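Local coordinates for protein mannitol dehydrogenase (Helicobacter pylori, PDB 3TWO) that probably catalyses the NADP(H)-dependent interconversion of cinnamyl alcohols and their aldehydes, as a zinc-containing member of the alcohol dehydrogenase family, at residues 6-11 with 321-326; 30-35 with 141-146; 221-226 with 231-236. All blocks are in the same frame, centred on the assembly; numbering follows the deposited sequence.

Contact 1. Residues 6-11 with 321-326; sequences KGFAIF and KDIDTA
I323, whose side chain packs on F8, lies in a helical turn closed by a 2.9 Å backbone hydrogen bond from A326 N to D322 O. Across the contact itself the interaction is apolar. The terminal methyl of I323 reaches the base of the aromatic side chain: CD1 lies 3.5 Å from F8 CB and 3.8 Å from F8 CG, at the root of the ring. The two side chains meet obliquely. In I323 the branch CG1 stands beside the backbone N, and its outer torsion is extended (chi2 157°), which carries CD1 out from the helix toward the strand. Farther out on the ring, F8 CE2 lies 4.3 Å from the backbone N of K321, a looser approach. The ring of F347 also meets that of F8, with the planes about 20° apart, while I323 touches I341 of strand 338-342. D324 OD1 accepts a hydrogen bond from F17 N, a second link from this helix to the N-terminal part. A late helix thus returns to pack on the N-terminal strand 3-9, as in the catalytic domain of zinc-containing medium-chain alcohol dehydrogenases, which is built from both ends of the chain.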
loop_
_atom_site.group_PDB
_atom_site.type_symbol
_atom_site.label_atom_id
_atom_site.label_comp_id
_atom_site.label_asym_id
_atom_site.label_seq_id
_atom_site.Cartn_x
_atom_site.Cartn_y
_atom_site.Cartn_z
ATOM N N LYS B 6 -0.994 28.264 31.963
ATOM C CA LYS B 6 -2.046 27.414 32.484
ATOM C C LYS B 6 -2.848 26.727 31.405
ATOM O O LYS B 6 -2.901 27.171 30.273
ATOM C CB LYS B 6 -2.937 28.156 33.479
ATOM C CG LYS B 6 -3.261 29.572 33.086
ATOM C CD LYS B 6 -3.985 30.250 34.230
ATOM C CE LYS B 6 -4.308 31.686 33.923
ATOM N NZ LYS B 6 -5.660 31.947 34.499
ATOM N N GLY B 7 -3.493 25.644 31.786
ATOM C CA GLY B 7 -4.218 24.839 30.828
ATOM C C GLY B 7 -5.028 23.742 31.464
ATOM O O GLY B 7 -5.290 23.746 32.654
ATOM N N PHE B 8 -5.433 22.811 30.615
ATOM C CA PHE B 8 -6.294 21.724 30.992
ATOM C C PHE B 8 -5.535 20.439 30.748
ATOM O O PHE B 8 -5.267 20.100 29.578
ATOM C CB PHE B 8 -7.613 21.804 30.185
ATOM C CG PHE B 8 -8.409 23.025 30.531
ATOM C CD1 PHE B 8 -8.260 24.197 29.778
ATOM C CD2 PHE B 8 -9.176 23.054 31.689
ATOM C CE1 PHE B 8 -8.944 25.387 30.130
ATOM C CE2 PHE B 8 -9.855 24.243 32.076
ATOM C CZ PHE B 8 -9.742 25.404 31.271
ATOM N N ALA B 9 -5.138 19.806 31.869
ATOM C CA ALA B 9 -4.324 18.598 31.902
ATOM C C ALA B 9 -5.107 17.350 32.332
ATOM O O ALA B 9 -6.029 17.423 33.167
ATOM C CB ALA B 9 -3.048 18.770 32.858
ATOM N N ILE B 10 -4.670 16.198 31.806
ATOM C CA ILE B 10 -5.149 14.883 32.293
ATOM C C ILE B 10 -3.996 14.117 32.926
ATOM O O ILE B 10 -2.874 14.113 32.386
ATOM C CB ILE B 10 -5.811 14.117 31.113
ATOM C CG1 ILE B 10 -6.308 12.735 31.559
ATOM C CG2 ILE B 10 -4.846 14.050 29.878
ATOM C CD1 ILE B 10 -7.031 11.948 30.421
ATOM N N PHE B 11 -4.217 13.499 34.083
ATOM C CA PHE B 11 -3.088 12.934 34.809
ATOM C C PHE B 11 -2.844 11.443 34.642
ATOM O O PHE B 11 -1.809 10.913 35.115
ATOM C CB PHE B 11 -3.225 13.229 36.282
ATOM C CG PHE B 11 -2.619 14.535 36.673
ATOM C CD1 PHE B 11 -3.231 15.749 36.277
ATOM C CD2 PHE B 11 -1.413 14.570 37.410
ATOM C CE1 PHE B 11 -2.670 16.994 36.633
ATOM C CE2 PHE B 11 -0.834 15.812 37.770
ATOM C CZ PHE B 11 -1.483 17.037 37.379
ATOM N N LYS B 321 -13.717 23.728 30.255
ATOM C CA LYS B 321 -14.435 22.845 31.172
ATOM C C LYS B 321 -15.333 21.872 30.409
ATOM O O LYS B 321 -15.905 20.999 31.007
ATOM C CB LYS B 321 -15.286 23.673 32.149
ATOM C CG LYS B 321 -16.563 24.095 31.496
ATOM C CD LYS B 321 -17.293 25.246 32.186
ATOM C CE LYS B 321 -18.525 25.548 31.370
ATOM N NZ LYS B 321 -19.542 26.341 32.115
ATOM N N ASP B 322 -15.516 22.018 29.108
ATOM C CA ASP B 322 -16.413 21.073 28.396
ATOM C C ASP B 322 -15.608 19.952 27.792
ATOM O O ASP B 322 -16.169 19.097 27.096
ATOM C CB ASP B 322 -17.173 21.784 27.237
ATOM C CG ASP B 322 -18.073 22.942 27.711
ATOM O OD1 ASP B 322 -19.030 22.684 28.508
ATOM O OD2 ASP B 322 -17.857 24.113 27.266
ATOM N N ILE B 323 -14.282 19.947 27.987
ATOM C CA ILE B 323 -13.424 19.003 27.240
ATOM C C ILE B 323 -13.864 17.533 27.411
ATOM O O ILE B 323 -13.938 16.769 26.407
ATOM C CB ILE B 323 -11.887 19.148 27.620
ATOM C CG1 ILE B 323 -11.315 20.480 27.121
ATOM C CG2 ILE B 323 -11.064 18.067 26.994
ATOM C CD1 ILE B 323 -10.071 20.966 27.856
ATOM N N ASP B 324 -14.139 17.136 28.655
ATOM C CA ASP B 324 -14.582 15.809 28.933
ATOM C C ASP B 324 -15.870 15.454 28.224
ATOM O O ASP B 324 -15.972 14.377 27.694
ATOM C CB ASP B 324 -14.705 15.584 30.430
ATOM C CG ASP B 324 -13.328 15.390 31.071
ATOM O OD1 ASP B 324 -12.934 16.149 31.931
ATOM O OD2 ASP B 324 -12.629 14.485 30.660
ATOM N N THR B 325 -16.830 16.371 28.202
ATOM C CA THR B 325 -18.019 16.198 27.396
ATOM C C THR B 325 -17.741 16.062 25.912
ATOM O O THR B 325 -18.241 15.156 25.281
ATOM C CB THR B 325 -19.007 17.339 27.695
ATOM O OG1 THR B 325 -19.372 17.182 29.075
ATOM C CG2 THR B 325 -20.272 17.222 26.763
ATOM N N ALA B 326 -16.899 16.921 25.349
ATOM C CA ALA B 326 -16.495 16.793 23.927
ATOM C C ALA B 326 -15.918 15.377 23.626
ATOM O O ALA B 326 -16.329 14.743 22.645
ATOM C CB ALA B 326 -15.487 17.871 23.534
#

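Contact 2. Residues 30-35 with 141-146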
loop_
_atom_site.group_PDB
_atom_site.type_symbol
_atom_site.label_atom_id
_atom_site.label_comp_id
_atom_site.label_asym_id
_atom_site.label_seq_id
_atom_site.Cartn_x
_atom_site.Cartn_y
_atom_site.Cartn_z
ATOM N N ARG B 30 15.365 32.861 18.882
ATOM C CA ARG B 30 14.538 32.532 17.700
ATOM C C ARG B 30 13.093 32.116 18.006
ATOM O O ARG B 30 12.388 31.675 17.103
ATOM C CB ARG B 30 15.146 31.380 16.896
ATOM C CG ARG B 30 16.487 31.601 16.246
ATOM C CD ARG B 30 16.387 32.481 15.021
ATOM N NE ARG B 30 17.082 33.704 15.325
ATOM C CZ ARG B 30 18.283 34.039 14.840
ATOM N NH1 ARG B 30 18.918 33.249 13.964
ATOM N NH2 ARG B 30 18.846 35.177 15.235
ATOM N N ASP B 31 12.662 32.203 19.264
ATOM C CA ASP B 31 11.301 31.773 19.662
ATOM C C ASP B 31 10.309 32.933 19.555
ATOM O O ASP B 31 10.694 34.116 19.566
ATOM C CB ASP B 31 11.283 31.291 21.129
ATOM C CG ASP B 31 12.028 29.978 21.347
ATOM O OD1 ASP B 31 12.082 29.151 20.408
ATOM O OD2 ASP B 31 12.556 29.775 22.478
ATOM N N VAL B 32 9.034 32.579 19.512
ATOM C CA VAL B 32 7.950 33.526 19.770
ATOM C C VAL B 32 7.013 32.962 20.838
ATOM O O VAL B 32 6.837 31.744 20.948
ATOM C CB VAL B 32 7.118 33.808 18.488
ATOM C CG1 VAL B 32 8.047 34.335 17.407
ATOM C CG2 VAL B 32 6.353 32.531 17.993
ATOM N N LEU B 33 6.456 33.868 21.630
ATOM C CA LEU B 33 5.469 33.587 22.683
ATOM C C LEU B 33 4.120 33.953 22.101
ATOM O O LEU B 33 3.892 35.100 21.711
ATOM C CB LEU B 33 5.743 34.493 23.904
ATOM C CG LEU B 33 4.715 34.571 25.027
ATOM C CD1 LEU B 33 4.323 33.198 25.453
ATOM C CD2 LEU B 33 5.256 35.435 26.243
ATOM N N ILE B 34 3.232 32.976 22.037
ATOM C CA ILE B 34 1.934 33.128 21.447
ATOM C C ILE B 34 0.910 33.034 22.539
ATOM O O ILE B 34 0.925 32.078 23.334
ATOM C CB ILE B 34 1.710 32.005 20.419
ATOM C CG1 ILE B 34 2.689 32.174 19.221
ATOM C CG2 ILE B 34 0.220 31.950 20.026
ATOM C CD1 ILE B 34 2.798 30.953 18.259
ATOM N N ASP B 35 0.030 34.025 22.603
ATOM C CA ASP B 35 -1.185 33.934 23.400
ATOM C C ASP B 35 -2.215 33.154 22.592
ATOM O O ASP B 35 -2.554 33.562 21.486
ATOM C CB ASP B 35 -1.790 35.327 23.673
ATOM C CG ASP B 35 -1.431 35.857 25.034
ATOM O OD1 ASP B 35 -0.356 35.514 25.573
ATOM O OD2 ASP B 35 -2.243 36.645 25.580
ATOM N N ASN B 141 10.356 29.059 13.033
ATOM C CA ASN B 141 10.270 28.256 11.782
ATOM C C ASN B 141 9.169 27.218 11.755
ATOM O O ASN B 141 9.039 26.502 10.778
ATOM C CB ASN B 141 11.612 27.615 11.449
ATOM C CG ASN B 141 12.690 28.665 11.323
ATOM O OD1 ASN B 141 12.812 29.316 10.297
ATOM N ND2 ASN B 141 13.423 28.909 12.426
ATOM N N TYR B 142 8.415 27.144 12.864
ATOM C CA TYR B 142 7.304 26.195 13.074
ATOM C C TYR B 142 6.000 26.951 13.343
ATOM O O TYR B 142 5.011 26.375 13.812
ATOM C CB TYR B 142 7.663 25.239 14.243
ATOM C CG TYR B 142 8.914 24.513 13.891
ATOM C CD1 TYR B 142 10.182 25.097 14.136
ATOM C CD2 TYR B 142 8.859 23.300 13.177
ATOM C CE1 TYR B 142 11.350 24.477 13.736
ATOM C CE2 TYR B 142 10.088 22.650 12.784
ATOM C CZ TYR B 142 11.299 23.250 13.081
ATOM O OH TYR B 142 12.492 22.645 12.741
ATOM N N VAL B 143 5.984 28.239 13.026
ATOM C CA VAL B 143 4.793 29.062 13.254
ATOM C C VAL B 143 4.120 29.429 11.904
ATOM O O VAL B 143 4.786 29.875 10.955
ATOM C CB VAL B 143 5.164 30.325 14.089
ATOM C CG1 VAL B 143 3.940 31.250 14.262
ATOM C CG2 VAL B 143 5.741 29.902 15.466
ATOM N N ILE B 144 2.812 29.274 11.805
ATOM C CA ILE B 144 2.140 29.550 10.541
ATOM C C ILE B 144 1.610 30.989 10.576
ATOM O O ILE B 144 1.008 31.392 11.575
ATOM C CB ILE B 144 0.961 28.515 10.340
ATOM C CG1 ILE B 144 1.525 27.058 10.491
ATOM C CG2 ILE B 144 0.106 28.827 9.048
ATOM C CD1 ILE B 144 2.786 26.769 9.638
ATOM N N SER B 145 1.790 31.743 9.493
ATOM C CA SER B 145 1.276 33.092 9.426
ATOM C C SER B 145 -0.207 33.093 8.993
ATOM O O SER B 145 -0.597 32.366 8.086
ATOM C CB SER B 145 2.096 33.866 8.420
ATOM O OG SER B 145 1.408 35.006 8.118
ATOM N N VAL B 146 -1.042 33.865 9.678
ATOM C CA VAL B 146 -2.495 33.815 9.411
ATOM C C VAL B 146 -2.986 35.233 9.122
ATOM O O VAL B 146 -2.615 36.176 9.858
ATOM C CB VAL B 146 -3.270 33.268 10.618
ATOM C CG1 VAL B 146 -4.788 33.476 10.441
ATOM C CG2 VAL B 146 -2.920 31.770 10.851
#
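Three aliphatic side chains, V32 and I34 from strand 31-40 and V143 opposite them, make up the direct apolar contact, and all three are buried. V143 sends one methyl to both partners: its CG2 lies 3.7 Å from V32 CG2, where the two side chains meet at a slant, and 4.2 Å from I34 CD1. Its other methyl, CG1, stands anti to the backbone N (chi1 176°) and is likewise 4.2 Å from I34 CD1. Here the isoleucine and the valine reach toward each other tip to tip. The alternation along an extended strand puts V32 and I34 on the same face, two residues apart, both on the side of V143. V86 touches both I34 and V143, and I70 packs beside V32.

The polar bonds run to other parts of the chain. The backbone of V32 pairs with V138, and that of L33 with K71 and E72, which fixes strand 31-40 between two antiparallel neighbours. Strands 31-40 and 144-145 are not paired directly but are joined through 65-73 and 85-88. V143, next to strand 144-145, therefore meets strand 31-40 through side chains across the inside of a curled sheet, as expected of a GroES-like β-barrel.

Contact 3. Residues 221-226 with 231-236; sequences VKHFYT and CKEELD
Y225 and H223 both carry CG anti to the carbonyl carbon (chi1 -57° in Y225), which sends their rings off the same side of strand 223-225 toward C231 and E233. The tyrosine ring takes the cysteine on one face. C231 CB stands 3.9 Å from the ring centroid and 25° off the normal, a CH-pi contact displaced toward the rim, where Y225 CE1 is the nearest ring atom at 3.6 Å. The backbone follows the side chain over the ring: C231 CA is 3.7 Å from Y225 CZ. The sulfur lies further out, with C231 SG 4.8 Å from the centroid of the Y225 ring in an oblique sulfur-aromatic contact. F206, on the neighbouring strand 202-206, touches both residues, its ring meeting that of Y225.

These two segments belong to the Rossmann-type nucleotide-binding domain. Strand 223-225 is the outermost of its parallel sheet within the chain, and residues 231-236 run into the start of strand 235-240, which lies beyond strands 202-206 and 179-183 in the sheet order. The side chain of Y225 is about 9 Å from the bound NADPH.

The second meeting is between polar groups and smaller in area; it is a close approach and not a hydrogen bond. E233, extended beyond its CG, brings OE1 to 3.5 Å from H223 CE1, obliquely to the imidazole, and the carboxylate plane is turned 81° from that of the ring. H223 ND1 makes a weak hydrogen bond with S204 OG. The stronger partner of the glutamate is K179, whose NZ forms a salt bridge with E233 OE2; this would be expected to stabilise the carboxylate as an anion.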
loop_
_atom_site.group_PDB
_atom_site.type_symbol
_atom_site.label_atom_id
_atom_site.label_comp_id
_atom_site.label_asym_id
_atom_site.label_seq_id
_atom_site.Cartn_x
_atom_site.Cartn_y
_atom_site.Cartn_z
ATOM N N VAL B 221 -21.545 16.873 -1.712
ATOM C CA VAL B 221 -21.306 15.436 -1.810
ATOM C C VAL B 221 -22.345 14.830 -2.722
ATOM O O VAL B 221 -23.541 15.219 -2.657
ATOM C CB VAL B 221 -21.380 14.791 -0.428
ATOM C CG1 VAL B 221 -21.378 13.280 -0.529
ATOM C CG2 VAL B 221 -20.168 15.265 0.389
ATOM N N LYS B 222 -21.901 13.922 -3.589
ATOM C CA LYS B 222 -22.808 13.356 -4.567
ATOM C C LYS B 222 -23.407 11.997 -4.102
ATOM O O LYS B 222 -24.538 11.677 -4.445
ATOM C CB LYS B 222 -22.148 13.286 -5.956
ATOM C CG LYS B 222 -22.840 14.288 -7.097
ATOM C CD LYS B 222 -22.656 15.882 -6.893
ATOM C CE LYS B 222 -22.031 16.613 -8.144
ATOM N NZ LYS B 222 -20.593 16.136 -8.496
ATOM N N HIS B 223 -22.659 11.221 -3.316
ATOM C CA HIS B 223 -23.191 9.959 -2.774
ATOM C C HIS B 223 -22.856 9.858 -1.308
ATOM O O HIS B 223 -21.745 10.234 -0.874
ATOM C CB HIS B 223 -22.641 8.706 -3.472
ATOM C CG HIS B 223 -22.796 8.709 -4.961
ATOM N ND1 HIS B 223 -21.782 9.106 -5.809
ATOM C CD2 HIS B 223 -23.838 8.372 -5.752
ATOM C CE1 HIS B 223 -22.193 9.021 -7.058
ATOM N NE2 HIS B 223 -23.432 8.564 -7.051
ATOM N N PHE B 224 -23.829 9.373 -0.541
ATOM C CA PHE B 224 -23.649 9.214 0.880
ATOM C C PHE B 224 -23.904 7.751 1.181
ATOM O O PHE B 224 -24.958 7.268 0.873
ATOM C CB PHE B 224 -24.657 10.067 1.671
ATOM C CG PHE B 224 -24.307 10.192 3.123
ATOM C CD1 PHE B 224 -23.502 11.250 3.581
ATOM C CD2 PHE B 224 -24.746 9.256 4.034
ATOM C CE1 PHE B 224 -23.166 11.366 4.882
ATOM C CE2 PHE B 224 -24.391 9.400 5.383
ATOM C CZ PHE B 224 -23.596 10.434 5.796
ATOM N N TYR B 225 -22.947 7.055 1.792
ATOM C CA TYR B 225 -23.176 5.650 2.180
ATOM C C TYR B 225 -23.041 5.441 3.674
ATOM O O TYR B 225 -22.297 6.180 4.351
ATOM C CB TYR B 225 -22.156 4.789 1.490
ATOM C CG TYR B 225 -22.175 4.942 -0.023
ATOM C CD1 TYR B 225 -21.038 5.472 -0.694
ATOM C CD2 TYR B 225 -23.313 4.586 -0.779
ATOM C CE1 TYR B 225 -21.024 5.607 -2.057
ATOM C CE2 TYR B 225 -23.305 4.695 -2.173
ATOM C CZ TYR B 225 -22.130 5.195 -2.794
ATOM O OH TYR B 225 -22.051 5.362 -4.133
ATOM N N THR B 226 -23.776 4.466 4.203
ATOM C CA THR B 226 -23.610 4.098 5.623
ATOM C C THR B 226 -22.856 2.748 5.744
ATOM O O THR B 226 -22.683 2.217 6.839
ATOM C CB THR B 226 -24.965 4.032 6.355
ATOM O OG1 THR B 226 -25.847 3.183 5.622
ATOM C CG2 THR B 226 -25.609 5.455 6.494
ATOM N N CYS B 231 -21.496 0.927 -1.924
ATOM C CA CYS B 231 -20.947 1.676 -3.049
ATOM C C CYS B 231 -20.772 0.749 -4.238
ATOM O O CYS B 231 -20.031 -0.190 -4.183
ATOM C CB CYS B 231 -19.623 2.360 -2.666
ATOM S SG CYS B 231 -18.721 3.086 -4.071
ATOM N N LYS B 232 -21.468 1.022 -5.328
ATOM C CA LYS B 232 -21.460 0.092 -6.429
ATOM C C LYS B 232 -20.556 0.550 -7.578
ATOM O O LYS B 232 -20.640 0.033 -8.670
ATOM C CB LYS B 232 -22.910 -0.184 -6.853
ATOM C CG LYS B 232 -23.667 -0.860 -5.706
ATOM C CD LYS B 232 -23.284 -2.374 -5.715
ATOM C CE LYS B 232 -23.276 -3.073 -4.323
ATOM N NZ LYS B 232 -24.332 -2.626 -3.394
ATOM N N GLU B 233 -19.652 1.473 -7.298
ATOM C CA GLU B 233 -18.944 2.212 -8.323
ATOM C C GLU B 233 -17.464 2.089 -8.002
ATOM O O GLU B 233 -17.116 1.977 -6.851
ATOM C CB GLU B 233 -19.360 3.670 -8.103
ATOM C CG GLU B 233 -18.735 4.687 -8.965
ATOM C CD GLU B 233 -19.495 6.008 -8.944
ATOM O OE1 GLU B 233 -19.813 6.587 -7.885
ATOM O OE2 GLU B 233 -19.729 6.506 -10.039
ATOM N N GLU B 234 -16.575 2.131 -8.982
ATOM C CA GLU B 234 -15.143 2.220 -8.666
ATOM C C GLU B 234 -14.684 3.664 -8.418
ATOM O O GLU B 234 -15.001 4.556 -9.200
ATOM C CB GLU B 234 -14.345 1.627 -9.815
ATOM C CG GLU B 234 -14.643 0.162 -10.050
ATOM C CD GLU B 234 -13.588 -0.501 -10.928
ATOM O OE1 GLU B 234 -12.972 -1.473 -10.425
ATOM O OE2 GLU B 234 -13.342 -0.053 -12.085
ATOM N N LEU B 235 -13.912 3.889 -7.356
ATOM C CA LEU B 235 -13.431 5.223 -7.061
ATOM C C LEU B 235 -11.970 5.343 -7.451
ATOM O O LEU B 235 -11.283 4.353 -7.480
ATOM C CB LEU B 235 -13.620 5.561 -5.558
ATOM C CG LEU B 235 -15.069 5.289 -5.068
ATOM C CD1 LEU B 235 -15.311 5.760 -3.617
ATOM C CD2 LEU B 235 -16.041 6.008 -5.951
ATOM N N ASP B 236 -11.511 6.559 -7.724
ATOM C CA ASP B 236 -10.122 6.785 -8.099
ATOM C C ASP B 236 -9.241 7.022 -6.876
ATOM O O ASP B 236 -8.049 6.784 -6.905
ATOM C CB ASP B 236 -10.034 8.034 -8.966
ATOM C CG ASP B 236 -10.806 7.901 -10.254
ATOM O OD1 ASP B 236 -10.508 6.997 -11.059
ATOM O OD2 ASP B 236 -11.703 8.714 -10.455
#

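In the fold
From the N terminus, strand 3-9 opens contact 1, whose partner comes more than 300 residues later at residues 321-326, the start of helix 323-331. Contacts 2 and 3 are therefore both nested within that long loop. They follow in series: 30-35 with 141-146 closes within the GroES-like range before 221-226 with 231-236 opens in the zinc-binding dehydrogenase range, of Rossmann type. Contact 3 closes a very short loop. Contacts 2 and 3 lie on opposite sides of the chain's centre. Contact 1 thus joins the chain's two ends, contact 2 ties strand 31-40 to the chain beside strand 144-145 within the barrel, and contact 3 ties the edge strand 223-225 to the approach to strand 235-240 in the cofactor-binding sheet.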